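Local coordinates for hypothetical methylmalonyl-CoA decarboxylase alpha subunit (Sulfolobus tokodaii, PDB 1X0U), which is a putative carboxyl transferase subunit with a crotonase-like fold that assembles as six chains, at residues Val406-Gly411 and Thr432-Val437; Ile329-Pro334 and Ile364-Thr369. All coordinates share one frame; numbering follows the deposited sequence.

Two parallel strand pairings, in and beside the mixed sheet that runs from strand 305-307 to strand 487-488, illustrate how a sheet hands over to a smaller one beside it. Contact 2 (Ile329-Pro334 with Ile364-Thr369) belongs to the large mixed sheet, whereas contact 1 (Val406-Gly411 with Thr432-Val437) is the two-stranded parallel sheet reached once the chain turns a corner at Arg407. Their centres lie about 11 Å apart and they touch directly. Val406 N probably donates a hydrogen bond to Val367 O at 2.9 Å, and Arg407 NE forms a salt bridge with Asp368 OD2 at 3.0 Å. Val367 CG1 also packs 3.3 Å from Ser409 OG.

Contact 1: Val406-Gly411 and Thr432-Val437; sequences VRKSYG and TAEIAV
Glu434 OE1 stands in plane at the edge of the Tyr410 ring, where Glu434 O also lies, near that plane, 3.6 Å from Tyr410 CE1, while Lys408 CB sits over one face, 4.0 Å above it and toward the rim. This is the small parallel sheet of the crotonase-like fold, strands 408-410 and 434-436 running 8° apart. With CG anti to its carbonyl carbon (chi1 -53°), Tyr410 swings its ring back along its own strand, and its OH gives a 2.8 Å hydrogen bond to Glu434 OE1. The carboxylate plane is turned 46° from the ring, and the hydroxyl reaches it from above. The other oxygen, OE2, forms a salt bridge with Arg470; together these would help fix the rotation of the buried carboxylate. Ala436 CB lies obliquely beside the ring, 3.9 Å from Tyr410 CD1. Backbone bonds join the strands: Glu434 N to Arg407 O, a weak one from Ser409 N to Glu434 O, Ala436 N to Ser409 O, and Gly411 N to Ala436 O. On the face bearing Ser409, Ile435 packs on Ala144 of a second subunit. At the start, Thr432 OG1 donates a 2.7 Å hydrogen bond to Val406 O, nearly in line with its C=O.

Contact 2: Ile329-Pro334 and Ile364-Thr369; sequences IVANNP and ISLVDT
Val330 is held on both its backbone polar atoms by the neighbouring strand: its N donates to Ile364 O at 2.9 Å, and its O accepts from Leu366 N at 3.0 Å. The pairing closes a beta-alpha-beta crossover of the crotonase-like fold, in which helix 343-358 carries the chain from strand 325-332 to the parallel strand 363-369. A weak bond from Asn332 N to Leu366 O continues the ladder, and CA-H...O contacts reinforce it, Ser365 CA lying 3.2 Å from Val330 O.

Apolar packing fills the face bearing Ile329, Ala331, Ile364 and Leu366. Ile329 and Ile364 run alongside each other in the same direction, CG1 of Ile329 against CB of Ile364. Leu366 carries CG anti to its carbonyl carbon (chi1 -60°), and its CD1 reaches Ile329 CG2 at 3.9 Å. Its CB meets Ala331 CB at 3.6 Å, and helix 291-298 covers this face through Met291 and Ile295. Val330, on the other face, packs against Phe352 and Ile353 of the crossover helix.

Polar groups gather at the C-terminal ends of the strands. Asn332 CB lies 3.3 Å from Asp368 O, and the side chain crosses that of Thr369 at an angle. Both carboxylate oxygens of Asp368 are engaged, OD1 by Lys408 NZ and OD2 by the hydroxyl of Tyr289. Across the contact, Pro334 CG rests 3.7 Å from Asp368 OD2.

Contact 1: Val406-Gly411 and Thr432-Val437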
ATOM      1  N   VAL A 406      18.770  23.008  29.995  1.00 12.63           N
ATOM      2  CA  VAL A 406      19.581  24.137  30.421  1.00 10.83           C
ATOM      3  C   VAL A 406      19.725  24.173  31.943  1.00 12.48           C
ATOM      4  O   VAL A 406      20.833  24.282  32.469  1.00 11.27           O
ATOM      5  CB  VAL A 406      18.957  25.450  29.900  1.00 12.12           C
ATOM      6  CG1 VAL A 406      19.574  26.662  30.573  1.00 11.96           C
ATOM      7  CG2 VAL A 406      19.167  25.532  28.401  1.00 11.70           C
ATOM      8  N   ARG A 407      18.608  24.059  32.648  1.00 11.33           N
ATOM      9  CA  ARG A 407      18.646  24.086  34.100  1.00 12.39           C
ATOM     10  C   ARG A 407      17.658  23.096  34.708  1.00 13.34           C
ATOM     11  O   ARG A 407      17.805  21.888  34.541  1.00 14.31           O
ATOM     12  CB  ARG A 407      18.368  25.504  34.620  1.00 12.66           C
ATOM     13  CG  ARG A 407      18.772  25.717  36.087  1.00 15.18           C
ATOM     14  CD  ARG A 407      18.702  27.196  36.492  1.00 17.79           C
ATOM     15  NE  ARG A 407      17.359  27.754  36.369  1.00 16.26           N
ATOM     16  CZ  ARG A 407      17.010  28.954  36.822  1.00 17.62           C
ATOM     17  NH1 ARG A 407      15.765  29.393  36.671  1.00 18.96           N
ATOM     18  NH2 ARG A 407      17.909  29.718  37.424  1.00 15.43           N
ATOM     19  N   LYS A 408      16.646  23.602  35.400  1.00 13.50           N
ATOM     20  CA  LYS A 408      15.671  22.728  36.037  1.00 13.97           C
ATOM     21  C   LYS A 408      14.867  21.893  35.054  1.00 15.43           C
ATOM     22  O   LYS A 408      14.621  22.304  33.923  1.00 16.25           O
ATOM     23  CB  LYS A 408      14.712  23.553  36.894  1.00 14.11           C
ATOM     24  CG  LYS A 408      15.390  24.303  38.044  1.00 12.23           C
ATOM     25  CD  LYS A 408      14.370  24.848  39.025  1.00 12.01           C
ATOM     26  CE  LYS A 408      13.342  25.749  38.342  1.00 11.40           C
ATOM     27  NZ  LYS A 408      14.033  26.798  37.542  1.00 13.71           N
ATOM     28  N   SER A 409      14.467  20.710  35.504  1.00 16.07           N
ATOM     29  CA  SER A 409      13.657  19.793  34.713  1.00 14.46           C
ATOM     30  C   SER A 409      13.056  18.853  35.748  1.00 13.44           C
ATOM     31  O   SER A 409      13.608  17.788  36.030  1.00 14.15           O
ATOM     32  CB  SER A 409      14.531  19.027  33.727  1.00 14.58           C
ATOM     33  OG  SER A 409      13.744  18.498  32.679  1.00 13.17           O
ATOM     34  N   TYR A 410      11.923  19.265  36.310  1.00 13.05           N
ATOM     35  CA  TYR A 410      11.263  18.514  37.371  1.00 14.61           C
ATOM     36  C   TYR A 410       9.937  17.847  37.009  1.00 15.12           C
ATOM     37  O   TYR A 410       9.188  18.336  36.167  1.00 15.02           O
ATOM     38  CB  TYR A 410      10.976  19.427  38.583  1.00 13.21           C
ATOM     39  CG  TYR A 410      12.134  20.217  39.180  1.00 16.41           C
ATOM     40  CD1 TYR A 410      13.473  19.868  38.944  1.00 16.27           C
ATOM     41  CD2 TYR A 410      11.880  21.277  40.053  1.00 14.19           C
ATOM     42  CE1 TYR A 410      14.523  20.563  39.573  1.00 14.18           C
ATOM     43  CE2 TYR A 410      12.917  21.965  40.677  1.00 16.64           C
ATOM     44  CZ  TYR A 410      14.233  21.604  40.434  1.00 14.59           C
ATOM     45  OH  TYR A 410      15.239  22.303  41.060  1.00 17.56           O
ATOM     46  N   GLY A 411       9.663  16.747  37.711  1.00 15.33           N
ATOM     47  CA  GLY A 411       8.433  15.988  37.571  1.00 13.95           C
ATOM     48  C   GLY A 411       7.819  15.779  36.208  1.00 12.59           C
ATOM     49  O   GLY A 411       8.511  15.457  35.255  1.00 13.26           O
ATOM     50  N   THR A 432      24.719  22.912  34.405  1.00 13.50           N
ATOM     51  CA  THR A 432      23.773  23.554  35.315  1.00 14.26           C
ATOM     52  C   THR A 432      22.408  22.867  35.411  1.00 14.68           C
ATOM     53  O   THR A 432      21.546  23.275  36.197  1.00 14.20           O
ATOM     54  CB  THR A 432      23.539  25.017  34.903  1.00 15.66           C
ATOM     55  OG1 THR A 432      23.236  25.077  33.500  1.00 14.78           O
ATOM     56  CG2 THR A 432      24.783  25.858  35.186  1.00 15.81           C
ATOM     57  N   ALA A 433      22.212  21.820  34.625  1.00 15.02           N
ATOM     58  CA  ALA A 433      20.939  21.115  34.627  1.00 14.83           C
ATOM     59  C   ALA A 433      20.726  20.281  35.880  1.00 16.41           C
ATOM     60  O   ALA A 433      21.644  19.620  36.361  1.00 17.35           O
ATOM     61  CB  ALA A 433      20.845  20.227  33.399  1.00 16.01           C
ATOM     62  N   GLU A 434      19.517  20.339  36.425  1.00 16.58           N
ATOM     63  CA  GLU A 434      19.164  19.529  37.582  1.00 16.38           C
ATOM     64  C   GLU A 434      17.877  18.796  37.245  1.00 16.94           C
ATOM     65  O   GLU A 434      16.825  19.409  37.037  1.00 16.24           O
ATOM     66  CB  GLU A 434      18.984  20.362  38.860  1.00 17.09           C
ATOM     67  CG  GLU A 434      18.798  21.845  38.693  1.00 19.35           C
ATOM     68  CD  GLU A 434      18.875  22.571  40.034  1.00 21.92           C
ATOM     69  OE1 GLU A 434      18.045  22.280  40.927  1.00 20.58           O
ATOM     70  OE2 GLU A 434      19.775  23.426  40.199  1.00 24.50           O
ATOM     71  N   ILE A 435      17.983  17.477  37.170  1.00 16.76           N
ATOM     72  CA  ILE A 435      16.853  16.621  36.838  1.00 16.60           C
ATOM     73  C   ILE A 435      16.379  15.981  38.137  1.00 16.89           C
ATOM     74  O   ILE A 435      17.149  15.321  38.830  1.00 16.96           O
ATOM     75  CB  ILE A 435      17.297  15.548  35.820  1.00 16.44           C
ATOM     76  CG1 ILE A 435      17.873  16.242  34.586  1.00 14.92           C
ATOM     77  CG2 ILE A 435      16.124  14.651  35.434  1.00 15.26           C
ATOM     78  CD1 ILE A 435      18.632  15.335  33.649  1.00 16.23           C
ATOM     79  N   ALA A 436      15.116  16.198  38.484  1.00 15.44           N
ATOM     80  CA  ALA A 436      14.599  15.644  39.718  1.00 14.99           C
ATOM     81  C   ALA A 436      13.184  15.135  39.581  1.00 15.24           C
ATOM     82  O   ALA A 436      12.370  15.722  38.871  1.00 16.57           O
ATOM     83  CB  ALA A 436      14.673  16.685  40.828  1.00 15.40           C
ATOM     84  N   VAL A 437      12.910  14.037  40.281  1.00 16.44           N
ATOM     85  CA  VAL A 437      11.606  13.392  40.280  1.00 15.94           C
ATOM     86  C   VAL A 437      10.571  14.426  40.699  1.00 17.72           C
ATOM     87  O   VAL A 437       9.408  14.346  40.309  1.00 19.74           O
ATOM     88  CB  VAL A 437      11.595  12.175  41.250  1.00 15.48           C
ATOM     89  CG1 VAL A 437      11.714  12.643  42.699  1.00 14.28           C
ATOM     90  CG2 VAL A 437      10.358  11.373  41.056  1.00 14.91           C
TER

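Contact 2: Ile329-Pro334 and Ile364-Thr369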
ATOM      1  N   ILE A 329      11.291  25.574  17.964  1.00 11.32           N
ATOM      2  CA  ILE A 329      11.865  25.541  19.289  1.00 11.44           C
ATOM      3  C   ILE A 329      10.811  25.685  20.356  1.00 12.28           C
ATOM      4  O   ILE A 329       9.881  26.474  20.216  1.00 11.74           O
ATOM      5  CB  ILE A 329      12.931  26.645  19.436  1.00 12.56           C
ATOM      6  CG1 ILE A 329      14.159  26.248  18.616  1.00 13.67           C
ATOM      7  CG2 ILE A 329      13.300  26.850  20.907  1.00 13.17           C
ATOM      8  CD1 ILE A 329      15.219  27.286  18.552  1.00 16.07           C
ATOM      9  N   VAL A 330      10.945  24.877  21.404  1.00 10.99           N
ATOM     10  CA  VAL A 330      10.036  24.916  22.536  1.00 10.58           C
ATOM     11  C   VAL A 330      10.972  25.119  23.718  1.00 13.50           C
ATOM     12  O   VAL A 330      11.851  24.285  23.978  1.00 13.61           O
ATOM     13  CB  VAL A 330       9.271  23.592  22.696  1.00  8.76           C
ATOM     14  CG1 VAL A 330       8.290  23.687  23.858  1.00  7.16           C
ATOM     15  CG2 VAL A 330       8.538  23.274  21.417  1.00 10.27           C
ATOM     16  N   ALA A 331      10.799  26.228  24.430  1.00 13.74           N
ATOM     17  CA  ALA A 331      11.684  26.526  25.548  1.00 12.54           C
ATOM     18  C   ALA A 331      10.962  27.203  26.699  1.00 10.67           C
ATOM     19  O   ALA A 331      10.263  28.189  26.494  1.00 12.92           O
ATOM     20  CB  ALA A 331      12.832  27.404  25.052  1.00 12.50           C
ATOM     21  N   ASN A 332      11.132  26.673  27.906  1.00 11.19           N
ATOM     22  CA  ASN A 332      10.491  27.239  29.087  1.00 11.46           C
ATOM     23  C   ASN A 332      11.047  28.630  29.366  1.00 13.03           C
ATOM     24  O   ASN A 332      12.239  28.883  29.183  1.00 13.49           O
ATOM     25  CB  ASN A 332      10.710  26.332  30.290  1.00 11.02           C
ATOM     26  CG  ASN A 332      10.264  24.908  30.023  1.00 12.75           C
ATOM     27  OD1 ASN A 332       9.075  24.641  29.816  1.00 15.75           O
ATOM     28  ND2 ASN A 332      11.216  23.989  30.004  1.00 11.92           N
ATOM     29  N   ASN A 333      10.171  29.534  29.789  1.00 13.31           N
ATOM     30  CA  ASN A 333      10.569  30.912  30.061  1.00 14.07           C
ATOM     31  C   ASN A 333      10.566  31.153  31.559  1.00 14.45           C
ATOM     32  O   ASN A 333       9.510  31.180  32.187  1.00 13.99           O
ATOM     33  CB  ASN A 333       9.602  31.883  29.369  1.00 14.46           C
ATOM     34  CG  ASN A 333      10.029  33.339  29.503  1.00 15.50           C
ATOM     35  OD1 ASN A 333       9.326  34.251  29.055  1.00 16.30           O
ATOM     36  ND2 ASN A 333      11.179  33.562  30.112  1.00 15.16           N
ATOM     37  N   PRO A 334      11.756  31.321  32.152  1.00 15.42           N
ATOM     38  CA  PRO A 334      11.928  31.560  33.590  1.00 15.68           C
ATOM     39  C   PRO A 334      11.273  32.866  34.046  1.00 15.48           C
ATOM     40  O   PRO A 334      10.802  32.981  35.176  1.00 17.64           O
ATOM     41  CB  PRO A 334      13.449  31.612  33.757  1.00 16.28           C
ATOM     42  CG  PRO A 334      13.976  30.828  32.593  1.00 16.78           C
ATOM     43  CD  PRO A 334      13.060  31.258  31.472  1.00 15.94           C
ATOM     44  N   ILE A 364      13.386  21.371  18.686  1.00 10.70           N
ATOM     45  CA  ILE A 364      14.398  21.490  19.720  1.00 10.37           C
ATOM     46  C   ILE A 364      13.780  21.952  21.030  1.00 11.42           C
ATOM     47  O   ILE A 364      13.100  22.981  21.074  1.00 11.11           O
ATOM     48  CB  ILE A 364      15.493  22.507  19.338  1.00 12.61           C
ATOM     49  CG1 ILE A 364      16.237  22.032  18.089  1.00 12.78           C
ATOM     50  CG2 ILE A 364      16.473  22.670  20.493  1.00  9.89           C
ATOM     51  CD1 ILE A 364      16.898  20.676  18.266  1.00 14.79           C
ATOM     52  N   SER A 365      14.020  21.193  22.097  1.00 11.91           N
ATOM     53  CA  SER A 365      13.533  21.571  23.418  1.00 12.64           C
ATOM     54  C   SER A 365      14.698  22.113  24.261  1.00 13.38           C
ATOM     55  O   SER A 365      15.787  21.537  24.286  1.00 12.61           O
ATOM     56  CB  SER A 365      12.918  20.374  24.149  1.00 12.44           C
ATOM     57  OG  SER A 365      11.781  19.878  23.475  1.00 14.10           O
ATOM     58  N   LEU A 366      14.454  23.231  24.935  1.00 14.00           N
ATOM     59  CA  LEU A 366      15.432  23.855  25.818  1.00 13.07           C
ATOM     60  C   LEU A 366      14.659  23.872  27.119  1.00 12.62           C
ATOM     61  O   LEU A 366      13.639  24.550  27.239  1.00 13.25           O
ATOM     62  CB  LEU A 366      15.768  25.271  25.332  1.00 12.81           C
ATOM     63  CG  LEU A 366      16.359  25.270  23.916  1.00 12.15           C
ATOM     64  CD1 LEU A 366      16.375  26.670  23.329  1.00 14.58           C
ATOM     65  CD2 LEU A 366      17.744  24.685  23.957  1.00 13.60           C
ATOM     66  N   VAL A 367      15.147  23.119  28.098  1.00 13.07           N
ATOM     67  CA  VAL A 367      14.437  22.966  29.357  1.00 10.94           C
ATOM     68  C   VAL A 367      14.912  23.678  30.609  1.00 12.67           C
ATOM     69  O   VAL A 367      16.109  23.745  30.899  1.00 12.15           O
ATOM     70  CB  VAL A 367      14.321  21.456  29.703  1.00  9.78           C
ATOM     71  CG1 VAL A 367      13.434  21.258  30.937  1.00  8.61           C
ATOM     72  CG2 VAL A 367      13.775  20.693  28.498  1.00  8.93           C
ATOM     73  N   ASP A 368      13.931  24.176  31.360  1.00 12.22           N
ATOM     74  CA  ASP A 368      14.141  24.841  32.641  1.00 13.79           C
ATOM     75  C   ASP A 368      12.766  25.103  33.220  1.00 12.70           C
ATOM     76  O   ASP A 368      12.275  26.221  33.225  1.00 12.48           O
ATOM     77  CB  ASP A 368      14.915  26.158  32.490  1.00 14.58           C
ATOM     78  CG  ASP A 368      15.316  26.745  33.835  1.00 15.81           C
ATOM     79  OD1 ASP A 368      15.169  26.037  34.861  1.00 14.74           O
ATOM     80  OD2 ASP A 368      15.782  27.908  33.868  1.00 16.36           O
ATOM     81  N   THR A 369      12.139  24.038  33.691  1.00 14.12           N
ATOM     82  CA  THR A 369      10.807  24.126  34.256  1.00 14.92           C
ATOM     83  C   THR A 369      10.737  23.311  35.544  1.00 14.58           C
ATOM     84  O   THR A 369      11.183  22.162  35.589  1.00 16.63           O
ATOM     85  CB  THR A 369       9.751  23.623  33.234  1.00 14.55           C
ATOM     86  OG1 THR A 369       8.456  23.612  33.844  1.00 15.03           O
ATOM     87  CG2 THR A 369      10.104  22.218  32.734  1.00 14.36           C
TER